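Long-range contacts in plasmin and fibronectin-binding protein A (PDB 4MR0), which acts as a surface adhesin and invasin of Streptococcus pneumoniae, binding human fibronectin, plasmin, plasminogen and serum albumin: residues D137-A142 and E162-K167; G149-P154 and T170-N175; E212-S217 and G249-V254. All coordinates share one frame; numbering follows the deposited sequence.

Interaction 1: D137-A142 and E162-K167; sequences DAIDAA and EIVFLK. With MN (manganese (II) ion), chain F.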
ATOM      1  N   ASP A 137     -30.468   6.095   4.961  1.00 21.92           N
ATOM      2  CA  ASP A 137     -31.715   5.495   5.433  1.00 22.82           C
ATOM      3  C   ASP A 137     -31.806   4.038   4.986  1.00 20.63           C
ATOM      4  O   ASP A 137     -32.321   3.187   5.710  1.00 20.76           O
ATOM      5  CB  ASP A 137     -32.932   6.276   4.909  1.00 24.36           C
ATOM      6  CG  ASP A 137     -32.967   7.711   5.408  1.00 27.94           C
ATOM      7  OD1 ASP A 137     -32.496   7.963   6.535  1.00 29.93           O
ATOM      8  OD2 ASP A 137     -33.480   8.588   4.677  1.00 31.00           O
ATOM      9  N   ALA A 138     -31.308   3.754   3.789  1.00 18.77           N
ATOM     10  CA  ALA A 138     -31.328   2.397   3.268  1.00 18.92           C
ATOM     11  C   ALA A 138     -30.444   1.527   4.153  1.00 19.45           C
ATOM     12  O   ALA A 138     -30.845   0.445   4.582  1.00 18.04           O
ATOM     13  CB  ALA A 138     -30.815   2.373   1.835  1.00 17.30           C
ATOM     14  N   ILE A 139     -29.237   2.013   4.425  1.00 18.23           N
ATOM     15  CA  ILE A 139     -28.293   1.288   5.260  1.00 17.85           C
ATOM     16  C   ILE A 139     -28.856   1.077   6.661  1.00 18.46           C
ATOM     17  O   ILE A 139     -28.790  -0.025   7.203  1.00 19.24           O
ATOM     18  CB  ILE A 139     -26.946   2.048   5.354  1.00 17.91           C
ATOM     19  CG1 ILE A 139     -26.249   2.039   3.987  1.00 15.76           C
ATOM     20  CG2 ILE A 139     -26.054   1.408   6.400  1.00 17.48           C
ATOM     21  CD1 ILE A 139     -25.007   2.893   3.931  1.00 19.20           C
ATOM     22  N   ASP A 140     -29.411   2.135   7.244  1.00 18.47           N
ATOM     23  CA  ASP A 140     -29.979   2.047   8.586  1.00 20.56           C
ATOM     24  C   ASP A 140     -31.075   0.992   8.683  1.00 21.45           C
ATOM     25  O   ASP A 140     -31.143   0.251   9.660  1.00 22.06           O
ATOM     26  CB  ASP A 140     -30.527   3.409   9.023  1.00 22.19           C
ATOM     27  CG  ASP A 140     -29.428   4.416   9.295  1.00 24.44           C
ATOM     28  OD1 ASP A 140     -28.243   4.019   9.277  1.00 24.12           O
ATOM     29  OD2 ASP A 140     -29.746   5.603   9.535  1.00 26.76           O
ATOM     30  N   ALA A 141     -31.930   0.921   7.668  1.00 20.64           N
ATOM     31  CA  ALA A 141     -33.005  -0.066   7.663  1.00 21.21           C
ATOM     32  C   ALA A 141     -32.423  -1.469   7.529  1.00 21.93           C
ATOM     33  O   ALA A 141     -32.877  -2.410   8.185  1.00 22.13           O
ATOM     34  CB  ALA A 141     -33.965   0.211   6.513  1.00 23.67           C
ATOM     35  N   ALA A 142     -31.409  -1.606   6.677  1.00 20.86           N
ATOM     36  CA  ALA A 142     -30.771  -2.896   6.458  1.00 22.20           C
ATOM     37  C   ALA A 142     -30.116  -3.390   7.746  1.00 22.80           C
ATOM     38  O   ALA A 142     -30.168  -4.580   8.063  1.00 21.94           O
ATOM     39  CB  ALA A 142     -29.733  -2.781   5.350  1.00 20.94           C
ATOM     40  N   GLU A 162     -22.089  14.599   2.175  1.00 16.71           N
ATOM     41  CA  GLU A 162     -21.572  14.317   3.510  1.00 15.83           C
ATOM     42  C   GLU A 162     -21.243  12.832   3.576  1.00 15.85           C
ATOM     43  O   GLU A 162     -21.599  12.063   2.675  1.00 15.95           O
ATOM     44  CB  GLU A 162     -22.583  14.687   4.603  1.00 17.71           C
ATOM     45  CG  GLU A 162     -22.166  15.884   5.480  1.00 16.47           C
ATOM     46  CD  GLU A 162     -21.062  15.562   6.496  1.00 19.44           C
ATOM     47  OE1 GLU A 162     -20.569  14.412   6.534  1.00 19.10           O
ATOM     48  OE2 GLU A 162     -20.687  16.468   7.272  1.00 18.64           O
ATOM     49  N   ILE A 163     -20.562  12.445   4.648  1.00 15.59           N
ATOM     50  CA  ILE A 163     -20.124  11.072   4.874  1.00 14.59           C
ATOM     51  C   ILE A 163     -21.263  10.094   5.116  1.00 16.17           C
ATOM     52  O   ILE A 163     -22.224  10.405   5.818  1.00 17.07           O
ATOM     53  CB  ILE A 163     -19.170  11.012   6.099  1.00 14.38           C
ATOM     54  CG1 ILE A 163     -17.999  11.980   5.897  1.00 14.17           C
ATOM     55  CG2 ILE A 163     -18.664   9.588   6.312  1.00 13.52           C
ATOM     56  CD1 ILE A 163     -17.154  12.180   7.151  1.00 15.05           C
ATOM     57  N   VAL A 164     -21.140   8.913   4.517  1.00 15.55           N
ATOM     58  CA  VAL A 164     -22.107   7.833   4.671  1.00 15.05           C
ATOM     59  C   VAL A 164     -21.493   6.870   5.689  1.00 16.78           C
ATOM     60  O   VAL A 164     -20.296   6.573   5.625  1.00 15.95           O
ATOM     61  CB  VAL A 164     -22.317   7.081   3.336  1.00 15.62           C
ATOM     62  CG1 VAL A 164     -23.229   5.876   3.551  1.00 16.71           C
ATOM     63  CG2 VAL A 164     -22.902   8.029   2.293  1.00 15.23           C
ATOM     64  N   PHE A 165     -22.300   6.385   6.624  1.00 15.36           N
ATOM     65  CA  PHE A 165     -21.793   5.485   7.646  1.00 16.45           C
ATOM     66  C   PHE A 165     -22.268   4.053   7.482  1.00 17.39           C
ATOM     67  O   PHE A 165     -23.468   3.772   7.534  1.00 18.85           O
ATOM     68  CB  PHE A 165     -22.181   6.023   9.022  1.00 18.10           C
ATOM     69  CG  PHE A 165     -21.735   7.437   9.241  1.00 20.90           C
ATOM     70  CD1 PHE A 165     -20.388   7.730   9.427  1.00 19.85           C
ATOM     71  CD2 PHE A 165     -22.653   8.486   9.196  1.00 22.66           C
ATOM     72  CE1 PHE A 165     -19.957   9.048   9.551  1.00 21.46           C
ATOM     73  CE2 PHE A 165     -22.232   9.811   9.320  1.00 22.02           C
ATOM     74  CZ  PHE A 165     -20.879  10.090   9.501  1.00 21.30           C
ATOM     75  N   LEU A 166     -21.316   3.151   7.267  1.00 15.89           N
ATOM     76  CA  LEU A 166     -21.624   1.743   7.111  1.00 15.93           C
ATOM     77  C   LEU A 166     -21.982   1.224   8.495  1.00 16.87           C
ATOM     78  O   LEU A 166     -21.502   1.753   9.500  1.00 16.90           O
ATOM     79  CB  LEU A 166     -20.406   0.998   6.561  1.00 16.73           C
ATOM     80  CG  LEU A 166     -19.915   1.524   5.205  1.00 18.94           C
ATOM     81  CD1 LEU A 166     -18.639   0.800   4.805  1.00 21.90           C
ATOM     82  CD2 LEU A 166     -21.005   1.335   4.147  1.00 19.23           C
ATOM     83  N   LYS A 167     -22.835   0.209   8.554  1.00 17.68           N
ATOM     84  CA  LYS A 167     -23.242  -0.345   9.839  1.00 18.35           C
ATOM     85  C   LYS A 167     -23.018  -1.841   9.817  1.00 16.97           C
ATOM     86  O   LYS A 167     -22.877  -2.441   8.748  1.00 17.07           O
ATOM     87  CB  LYS A 167     -24.721  -0.055  10.107  1.00 20.52           C
ATOM     88  CG  LYS A 167     -25.118   1.419  10.060  1.00 24.10           C
ATOM     89  CD  LYS A 167     -24.567   2.199  11.240  1.00 28.64           C
ATOM     90  CE  LYS A 167     -25.075   3.636  11.245  1.00 32.31           C
ATOM     91  NZ  LYS A 167     -26.555   3.707  11.424  1.00 34.47           N
TER
HETATM   92 MN    MN F 704     -19.433  16.562   9.062  1.00 19.46          MN
HETATM   93  O   HOH W   1     -19.611  14.184   9.017  1.00 19.24           O
HETATM   94  O   HOH W   2     -19.622  18.939   9.005  1.00 14.80           O
HETATM   95  O   HOH W   3     -21.401  16.360  10.170  1.00 21.67           O

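Interaction 2: G149-P154 and T170-N175; sequences GNVYFP and THLELN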
ATOM      1  N   GLY A 149     -30.307  -7.290   5.319  1.00 29.01           N
ATOM      2  CA  GLY A 149     -29.151  -6.428   5.466  1.00 26.46           C
ATOM      3  C   GLY A 149     -28.578  -6.049   4.115  1.00 25.16           C
ATOM      4  O   GLY A 149     -27.536  -5.395   4.036  1.00 22.63           O
ATOM      5  N   ASN A 150     -29.268  -6.450   3.050  1.00 24.06           N
ATOM      6  CA  ASN A 150     -28.827  -6.165   1.689  1.00 24.50           C
ATOM      7  C   ASN A 150     -29.383  -4.867   1.116  1.00 24.40           C
ATOM      8  O   ASN A 150     -30.592  -4.618   1.157  1.00 24.25           O
ATOM      9  CB  ASN A 150     -29.199  -7.329   0.768  1.00 25.70           C
ATOM     10  CG  ASN A 150     -28.496  -8.615   1.152  1.00 27.10           C
ATOM     11  OD1 ASN A 150     -27.277  -8.720   1.049  1.00 29.45           O
ATOM     12  ND2 ASN A 150     -29.262  -9.599   1.608  1.00 27.80           N
ATOM     13  N   VAL A 151     -28.477  -4.050   0.584  1.00 23.28           N
ATOM     14  CA  VAL A 151     -28.811  -2.766  -0.027  1.00 23.76           C
ATOM     15  C   VAL A 151     -28.318  -2.785  -1.475  1.00 24.21           C
ATOM     16  O   VAL A 151     -27.191  -3.198  -1.745  1.00 24.43           O
ATOM     17  CB  VAL A 151     -28.139  -1.598   0.734  1.00 23.51           C
ATOM     18  CG1 VAL A 151     -28.410  -0.278   0.022  1.00 21.63           C
ATOM     19  CG2 VAL A 151     -28.667  -1.539   2.163  1.00 22.72           C
ATOM     20  N   TYR A 152     -29.159  -2.343  -2.407  1.00 23.79           N
ATOM     21  CA  TYR A 152     -28.773  -2.344  -3.815  1.00 24.05           C
ATOM     22  C   TYR A 152     -28.755  -0.956  -4.448  1.00 23.11           C
ATOM     23  O   TYR A 152     -29.550  -0.087  -4.090  1.00 24.94           O
ATOM     24  CB  TYR A 152     -29.715  -3.253  -4.610  1.00 24.44           C
ATOM     25  CG  TYR A 152     -29.364  -3.361  -6.076  1.00 26.22           C
ATOM     26  CD1 TYR A 152     -28.203  -4.018  -6.490  1.00 27.33           C
ATOM     27  CD2 TYR A 152     -30.185  -2.793  -7.053  1.00 26.85           C
ATOM     28  CE1 TYR A 152     -27.867  -4.107  -7.842  1.00 28.06           C
ATOM     29  CE2 TYR A 152     -29.858  -2.873  -8.410  1.00 28.63           C
ATOM     30  CZ  TYR A 152     -28.699  -3.530  -8.794  1.00 29.30           C
ATOM     31  OH  TYR A 152     -28.369  -3.596 -10.131  1.00 32.15           O
ATOM     32  N   PHE A 153     -27.836  -0.762  -5.389  1.00 21.31           N
ATOM     33  CA  PHE A 153     -27.693   0.501  -6.101  1.00 21.02           C
ATOM     34  C   PHE A 153     -27.885   0.288  -7.602  1.00 21.91           C
ATOM     35  O   PHE A 153     -27.034  -0.313  -8.262  1.00 19.70           O
ATOM     36  CB  PHE A 153     -26.298   1.111  -5.894  1.00 20.30           C
ATOM     37  CG  PHE A 153     -26.049   1.652  -4.509  1.00 19.63           C
ATOM     38  CD1 PHE A 153     -25.847   0.791  -3.432  1.00 21.13           C
ATOM     39  CD2 PHE A 153     -25.975   3.024  -4.294  1.00 19.19           C
ATOM     40  CE1 PHE A 153     -25.571   1.292  -2.156  1.00 20.01           C
ATOM     41  CE2 PHE A 153     -25.698   3.540  -3.023  1.00 21.51           C
ATOM     42  CZ  PHE A 153     -25.496   2.674  -1.955  1.00 19.60           C
ATOM     43  N   PRO A 154     -29.013   0.763  -8.157  1.00 23.22           N
ATOM     44  CA  PRO A 154     -29.292   0.624  -9.591  1.00 23.69           C
ATOM     45  C   PRO A 154     -28.344   1.525 -10.388  1.00 24.48           C
ATOM     46  O   PRO A 154     -27.643   2.359  -9.810  1.00 24.50           O
ATOM     47  CB  PRO A 154     -30.744   1.097  -9.712  1.00 24.35           C
ATOM     48  CG  PRO A 154     -31.328   0.742  -8.368  1.00 26.09           C
ATOM     49  CD  PRO A 154     -30.225   1.174  -7.425  1.00 23.91           C
ATOM     50  N   THR A 170     -24.457  -5.152   7.201  1.00 20.70           N
ATOM     51  CA  THR A 170     -25.056  -4.550   6.016  1.00 20.72           C
ATOM     52  C   THR A 170     -24.199  -4.963   4.827  1.00 21.14           C
ATOM     53  O   THR A 170     -22.977  -5.082   4.945  1.00 19.99           O
ATOM     54  CB  THR A 170     -25.125  -3.006   6.104  1.00 22.25           C
ATOM     55  OG1 THR A 170     -23.807  -2.465   6.241  1.00 23.39           O
ATOM     56  CG2 THR A 170     -25.976  -2.578   7.290  1.00 21.77           C
ATOM     57  N   HIS A 171     -24.840  -5.192   3.686  1.00 19.15           N
ATOM     58  CA  HIS A 171     -24.129  -5.624   2.490  1.00 20.01           C
ATOM     59  C   HIS A 171     -24.608  -4.853   1.269  1.00 18.38           C
ATOM     60  O   HIS A 171     -25.726  -5.051   0.794  1.00 20.33           O
ATOM     61  CB  HIS A 171     -24.334  -7.127   2.298  1.00 20.48           C
ATOM     62  CG  HIS A 171     -24.117  -7.914   3.551  1.00 24.09           C
ATOM     63  ND1 HIS A 171     -25.141  -8.218   4.424  1.00 25.07           N
ATOM     64  CD2 HIS A 171     -22.980  -8.364   4.134  1.00 24.12           C
ATOM     65  CE1 HIS A 171     -24.643  -8.817   5.493  1.00 24.64           C
ATOM     66  NE2 HIS A 171     -23.334  -8.917   5.340  1.00 25.14           N
ATOM     67  N   LEU A 172     -23.749  -3.964   0.776  1.00 17.49           N
ATOM     68  CA  LEU A 172     -24.071  -3.134  -0.373  1.00 16.15           C
ATOM     69  C   LEU A 172     -23.580  -3.748  -1.674  1.00 17.13           C
ATOM     70  O   LEU A 172     -22.449  -4.229  -1.765  1.00 15.32           O
ATOM     71  CB  LEU A 172     -23.467  -1.734  -0.200  1.00 16.91           C
ATOM     72  CG  LEU A 172     -24.174  -0.765   0.757  1.00 17.57           C
ATOM     73  CD1 LEU A 172     -24.347  -1.418   2.120  1.00 17.54           C
ATOM     74  CD2 LEU A 172     -23.371   0.527   0.876  1.00 17.10           C
ATOM     75  N   GLU A 173     -24.458  -3.734  -2.671  1.00 18.00           N
ATOM     76  CA  GLU A 173     -24.150  -4.257  -3.995  1.00 19.55           C
ATOM     77  C   GLU A 173     -24.526  -3.157  -4.978  1.00 19.20           C
ATOM     78  O   GLU A 173     -25.658  -2.664  -4.963  1.00 18.64           O
ATOM     79  CB  GLU A 173     -24.985  -5.504  -4.287  1.00 23.29           C
ATOM     80  CG  GLU A 173     -24.605  -6.210  -5.582  1.00 32.52           C
ATOM     81  CD  GLU A 173     -25.627  -7.256  -6.010  1.00 38.23           C
ATOM     82  OE1 GLU A 173     -26.406  -7.722  -5.150  1.00 40.84           O
ATOM     83  OE2 GLU A 173     -25.644  -7.617  -7.209  1.00 41.56           O
ATOM     84  N   LEU A 174     -23.578  -2.756  -5.817  1.00 18.60           N
ATOM     85  CA  LEU A 174     -23.846  -1.710  -6.788  1.00 17.31           C
ATOM     86  C   LEU A 174     -23.769  -2.235  -8.203  1.00 19.10           C
ATOM     87  O   LEU A 174     -22.922  -3.066  -8.523  1.00 18.03           O
ATOM     88  CB  LEU A 174     -22.857  -0.548  -6.635  1.00 16.23           C
ATOM     89  CG  LEU A 174     -22.867   0.161  -5.274  1.00 15.17           C
ATOM     90  CD1 LEU A 174     -22.032  -0.636  -4.268  1.00 13.77           C
ATOM     91  CD2 LEU A 174     -22.308   1.573  -5.436  1.00 15.70           C
ATOM     92  N   ASN A 175     -24.672  -1.741  -9.040  1.00 20.46           N
ATOM     93  CA  ASN A 175     -24.717  -2.118 -10.437  1.00 21.34           C
ATOM     94  C   ASN A 175     -23.385  -1.712 -11.058  1.00 22.52           C
ATOM     95  O   ASN A 175     -22.711  -0.796 -10.580  1.00 20.02           O
ATOM     96  CB  ASN A 175     -25.879  -1.386 -11.123  1.00 20.07           C
ATOM     97  CG  ASN A 175     -26.010  -1.736 -12.593  1.00 22.38           C
ATOM     98  OD1 ASN A 175     -25.300  -1.194 -13.446  1.00 19.53           O
ATOM     99  ND2 ASN A 175     -26.913  -2.659 -12.896  1.00 22.56           N
TER
HETATM  100  O   HOH W   4     -26.024  -7.525  -0.902  1.00 40.65           O

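Interaction 3: E212-S217 and G249-V254; sequences EDISYS and GNSNNV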
ATOM      1  N   GLU A 212     -18.923  -5.015  12.514  1.00 17.06           N
ATOM      2  CA  GLU A 212     -18.528  -6.243  11.849  1.00 17.55           C
ATOM      3  C   GLU A 212     -19.514  -6.710  10.791  1.00 17.54           C
ATOM      4  O   GLU A 212     -20.658  -6.250  10.728  1.00 15.50           O
ATOM      5  CB  GLU A 212     -18.355  -7.356  12.887  1.00 21.04           C
ATOM      6  CG  GLU A 212     -19.663  -7.841  13.488  1.00 24.14           C
ATOM      7  CD  GLU A 212     -19.457  -8.918  14.538  1.00 28.32           C
ATOM      8  OE1 GLU A 212     -19.251  -8.573  15.723  1.00 27.55           O
ATOM      9  OE2 GLU A 212     -19.488 -10.116  14.176  1.00 31.37           O
ATOM     10  N   ASP A 213     -19.038  -7.632   9.960  1.00 16.55           N
ATOM     11  CA  ASP A 213     -19.844  -8.227   8.906  1.00 19.79           C
ATOM     12  C   ASP A 213     -20.400  -7.172   7.956  1.00 19.16           C
ATOM     13  O   ASP A 213     -21.614  -6.976   7.855  1.00 17.84           O
ATOM     14  CB  ASP A 213     -20.972  -9.039   9.548  1.00 20.67           C
ATOM     15  CG  ASP A 213     -21.761  -9.839   8.539  1.00 24.38           C
ATOM     16  OD1 ASP A 213     -21.158 -10.309   7.543  1.00 22.93           O
ATOM     17  OD2 ASP A 213     -22.980 -10.006   8.756  1.00 24.47           O
ATOM     18  N   ILE A 214     -19.493  -6.485   7.271  1.00 16.85           N
ATOM     19  CA  ILE A 214     -19.870  -5.446   6.321  1.00 17.88           C
ATOM     20  C   ILE A 214     -19.266  -5.795   4.965  1.00 17.48           C
ATOM     21  O   ILE A 214     -18.095  -6.162   4.884  1.00 17.33           O
ATOM     22  CB  ILE A 214     -19.318  -4.065   6.760  1.00 18.34           C
ATOM     23  CG1 ILE A 214     -19.895  -3.683   8.125  1.00 16.48           C
ATOM     24  CG2 ILE A 214     -19.674  -3.004   5.731  1.00 17.05           C
ATOM     25  CD1 ILE A 214     -19.222  -2.485   8.765  1.00 18.65           C
ATOM     26  N   SER A 215     -20.060  -5.699   3.903  1.00 15.85           N
ATOM     27  CA  SER A 215     -19.539  -5.988   2.576  1.00 14.73           C
ATOM     28  C   SER A 215     -19.988  -4.904   1.606  1.00 15.44           C
ATOM     29  O   SER A 215     -21.056  -4.307   1.766  1.00 14.88           O
ATOM     30  CB  SER A 215     -19.992  -7.373   2.086  1.00 17.62           C
ATOM     31  OG  SER A 215     -21.399  -7.458   1.946  1.00 20.43           O
ATOM     32  N   TYR A 216     -19.133  -4.631   0.626  1.00 13.61           N
ATOM     33  CA  TYR A 216     -19.388  -3.624  -0.396  1.00 15.03           C
ATOM     34  C   TYR A 216     -18.881  -4.203  -1.716  1.00 14.98           C
ATOM     35  O   TYR A 216     -17.711  -4.561  -1.824  1.00 13.80           O
ATOM     36  CB  TYR A 216     -18.630  -2.343  -0.044  1.00 14.66           C
ATOM     37  CG  TYR A 216     -18.938  -1.158  -0.927  1.00 14.88           C
ATOM     38  CD1 TYR A 216     -18.418  -1.070  -2.219  1.00 15.29           C
ATOM     39  CD2 TYR A 216     -19.744  -0.114  -0.468  1.00 13.32           C
ATOM     40  CE1 TYR A 216     -18.691   0.029  -3.033  1.00 15.83           C
ATOM     41  CE2 TYR A 216     -20.024   0.987  -1.276  1.00 15.78           C
ATOM     42  CZ  TYR A 216     -19.495   1.051  -2.552  1.00 15.72           C
ATOM     43  OH  TYR A 216     -19.773   2.132  -3.357  1.00 15.87           O
ATOM     44  N   SER A 217     -19.749  -4.294  -2.722  1.00 15.88           N
ATOM     45  CA  SER A 217     -19.332  -4.874  -3.992  1.00 17.01           C
ATOM     46  C   SER A 217     -19.908  -4.176  -5.216  1.00 17.01           C
ATOM     47  O   SER A 217     -21.076  -3.790  -5.228  1.00 17.69           O
ATOM     48  CB  SER A 217     -19.753  -6.349  -4.055  1.00 17.88           C
ATOM     49  OG  SER A 217     -19.649  -6.977  -2.789  1.00 28.11           O
ATOM     50  N   GLY A 249     -12.386   1.564  10.554  1.00 15.55           N
ATOM     51  CA  GLY A 249     -11.715   1.532  11.840  1.00 15.34           C
ATOM     52  C   GLY A 249     -12.423   0.689  12.878  1.00 16.29           C
ATOM     53  O   GLY A 249     -13.651   0.712  12.975  1.00 17.19           O
ATOM     54  N   ASN A 250     -11.641  -0.055  13.657  1.00 15.43           N
ATOM     55  CA  ASN A 250     -12.179  -0.914  14.705  1.00 15.43           C
ATOM     56  C   ASN A 250     -13.252  -1.839  14.136  1.00 14.88           C
ATOM     57  O   ASN A 250     -14.237  -2.151  14.809  1.00 14.14           O
ATOM     58  CB  ASN A 250     -12.778  -0.055  15.836  1.00 15.63           C
ATOM     59  CG  ASN A 250     -12.804  -0.781  17.181  1.00 18.02           C
ATOM     60  OD1 ASN A 250     -13.467  -0.340  18.133  1.00 20.52           O
ATOM     61  ND2 ASN A 250     -12.079  -1.886  17.268  1.00 14.05           N
ATOM     62  N   SER A 251     -13.049  -2.298  12.905  1.00 12.61           N
ATOM     63  CA  SER A 251     -14.027  -3.170  12.270  1.00 14.21           C
ATOM     64  C   SER A 251     -13.565  -4.624  12.166  1.00 16.30           C
ATOM     65  O   SER A 251     -12.384  -4.936  12.363  1.00 17.36           O
ATOM     66  CB  SER A 251     -14.371  -2.628  10.880  1.00 14.86           C
ATOM     67  OG  SER A 251     -15.687  -2.991  10.508  1.00 18.89           O
ATOM     68  N   ASN A 252     -14.509  -5.507  11.845  1.00 16.44           N
ATOM     69  CA  ASN A 252     -14.239  -6.938  11.729  1.00 17.96           C
ATOM     70  C   ASN A 252     -14.988  -7.541  10.542  1.00 16.89           C
ATOM     71  O   ASN A 252     -16.154  -7.219  10.315  1.00 17.14           O
ATOM     72  CB  ASN A 252     -14.706  -7.649  12.998  1.00 21.37           C
ATOM     73  CG  ASN A 252     -14.097  -7.069  14.256  1.00 26.10           C
ATOM     74  OD1 ASN A 252     -12.950  -7.372  14.599  1.00 30.15           O
ATOM     75  ND2 ASN A 252     -14.861  -6.219  14.956  1.00 27.10           N
ATOM     76  N   ASN A 253     -14.322  -8.419   9.799  1.00 16.78           N
ATOM     77  CA  ASN A 253     -14.947  -9.081   8.661  1.00 17.55           C
ATOM     78  C   ASN A 253     -15.551  -8.085   7.685  1.00 16.13           C
ATOM     79  O   ASN A 253     -16.771  -7.990   7.539  1.00 15.11           O
ATOM     80  CB  ASN A 253     -16.023 -10.054   9.159  1.00 18.98           C
ATOM     81  CG  ASN A 253     -15.439 -11.207   9.950  1.00 24.98           C
ATOM     82  OD1 ASN A 253     -15.866 -11.493  11.071  1.00 28.38           O
ATOM     83  ND2 ASN A 253     -14.460 -11.882   9.364  1.00 24.78           N
ATOM     84  N   VAL A 254     -14.683  -7.333   7.024  1.00 16.40           N
ATOM     85  CA  VAL A 254     -15.111  -6.343   6.045  1.00 15.60           C
ATOM     86  C   VAL A 254     -14.625  -6.814   4.686  1.00 14.64           C
ATOM     87  O   VAL A 254     -13.457  -7.183   4.533  1.00 15.35           O
ATOM     88  CB  VAL A 254     -14.502  -4.959   6.348  1.00 15.63           C
ATOM     89  CG1 VAL A 254     -14.959  -3.944   5.308  1.00 15.77           C
ATOM     90  CG2 VAL A 254     -14.914  -4.511   7.746  1.00 13.66           C
TER
HETATM   91  O   HOH W   5     -18.666 -10.733  11.677  1.00 36.47           O

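Interaction 1: D137-A142 and E162-K167
The N-terminal end of the right-handed parallel beta-helix is closed by helix 132-143, and the contact of Ile139 and Asp140 with Val164, Leu166 and Lys167 is one flank of that cap. Ile139 carries the apolar part. Its CB is directed at 162-167, and with CG1 opposite the carbonyl carbon (chi1 -68°) the two branches divide the work. CD1 lies against Val164 CG1 at 3.5 Å, tighter than usual for two carbons, and more loosely against Leu166 CD2. CG2 rests beside the carbonyl of Phe165, 3.7 Å from its O, and also meets Lys167 CG, the isoleucine and lysine side chains crossing at about a right angle.

The next residue, Asp140, supplies the polar half. Lys167 bends at chi2 and chi4, which brings NZ to the carboxylate of Asp140; NZ donates to Asp140 OD1 at 2.7 Å in a salt bridge. The ammonium approaches from above the carboxylate, 49° out of its plane, and OD2 is much farther from NZ. The bridge lies at the partly exposed margin of the buried isoleucine contact.

At the other end of 162-167, Glu162 binds manganese through OE2 at 2.2 Å, together with three waters, His189 and the carbonyl O of Thr200. Its second oxygen, OE1, accepts from the backbone N of Ile163 at 2.7 Å and from one of the metal-bound waters, two bonds that restrain the rotation of the carboxylate.

Around the contact, Val164 and Leu166 are joined by backbone hydrogen bonds to the 193-195 region, strand 194-195 packs against the side chains of 163-166, and Gln136 of helix 132-143 is touched by Val164 and Phe165.

Interaction 2: G149-P154 and T170-N175
Five backbone hydrogen bonds join Gly149, Val151 and Phe153 to His171, Glu173 and Asn175. His171 N reaches Gly149 O at 2.7 Å, the shortest of the set, and Val151 N returns to His171 O; Glu173 N, Phe153 N and Asn175 N then continue the alternation through Val151 O, Glu173 O and Phe153 O, each at 2.9 Å from its acceptor. Val151 and Phe153 each bond to the two residues flanking their register partner (Val151, for example, to His171 and Glu173), the pattern of a parallel pair; the axes of 150-153 and 170-174 are 4.7 Å apart at 19°.

A water donates both to Asn150 OD1 and to His171 O, which therefore accepts twice. Asn150 OD1 also lies 3.6 Å from His171 CB, its amide plane turned 43° from the imidazole.

On the same face, Tyr152 places its ring beside Glu173, with CD1 3.3 Å from Glu173 O. CG anti to the backbone N (chi1 -178°) sends this ring along the strand toward Asn175.

The other face is apolar. Leu174 CD2 sits over one face of the Phe153 ring, a CH-pi contact 4.2 Å from the centroid, while Leu172 CD2 approaches Phe153 CE1 at 3.8 Å and Leu172 CD1 meets Val151 CB. Val151 and Phe153 are also packed by helix 132-143. Parallel strands of successive coils in register, with aliphatic and aromatic side chains on one face, are the mark of the parallel beta-helix of the pectate lyase-like clan.

Interaction 3: E212-S217 and G249-V254
Two backbone hydrogen bonds hold Asp213 and Ile214 to Asn252 and Asn253. Asp213 N donates to Asn252 O at 2.9 Å with a bent N-H...O angle of 143°, and Ile214 N donates to Asn253 O at 3.1 Å along a straighter path. Consecutive amides thus take consecutive carbonyls, where a regular parallel strand would use alternate residues. This goes with the backbone: Asp213 (phi 57°) and Asn253 (phi 54°) both have left-handed conformations, and they lie next to each other across the pair.

Two CA-H...O contacts reinforce this. Glu212 CA approaches Asn252 O at 3.0 Å, and Val254 CA approaches Ile214 O at 3.2 Å, on the two sides of the paired corners.

Corners that recur at matching places in successive coils let a parallel beta-helix turn from one face to the next, and here the chain changes direction at Asn253. The segment 249-254 runs into the first PbH1 repeat, so the contact joins that coil to the preceding one, while Ser215 of strand 211-217 bonds back to Thr170 and Leu172.

Side-chain polar groups meet through water or bond to residues outside the two segments. A water donates to Glu212 OE2 and, at 3.0 Å, to Asn253 OD1, linking the two exposed side chains. The carboxylate of Asp213 bonds to His169 and, weakly, to His171. The polar ends of Ser251 and Asn252 are held by Thr211.

Side-chain packing is sparse. Glu212 CB and Asn252 CB meet at 3.7 Å. On the buried side, Ile214 CD1 lies 4.0 Å from Ser251 OG, and Val254 CG1 stands 3.9 Å from Ile214 O.

From the N terminus, helix 132-143 comes first and strand 150-153 soon follows, so interactions 1 and 2 interleave: 137-142 reaches forward to 162-167, and 149-154 to 170-175, their loops crossing. They meet physically where Ala142 CB packs on Val151 CG2 at 3.6 Å, which joins the capping helix to the first coils. Interaction 3 opens only after both have closed, bridging 212-217 to 249-254 across a longer loop. Strand 211-217 nevertheless lies beside 170-174, with probable backbone hydrogen bonds linking Ser217 to Leu172 and Leu174, and Ile214 touches Lys167 and Leu166. Cap, early coils and first PbH1 repeat thereby form one continuous stack.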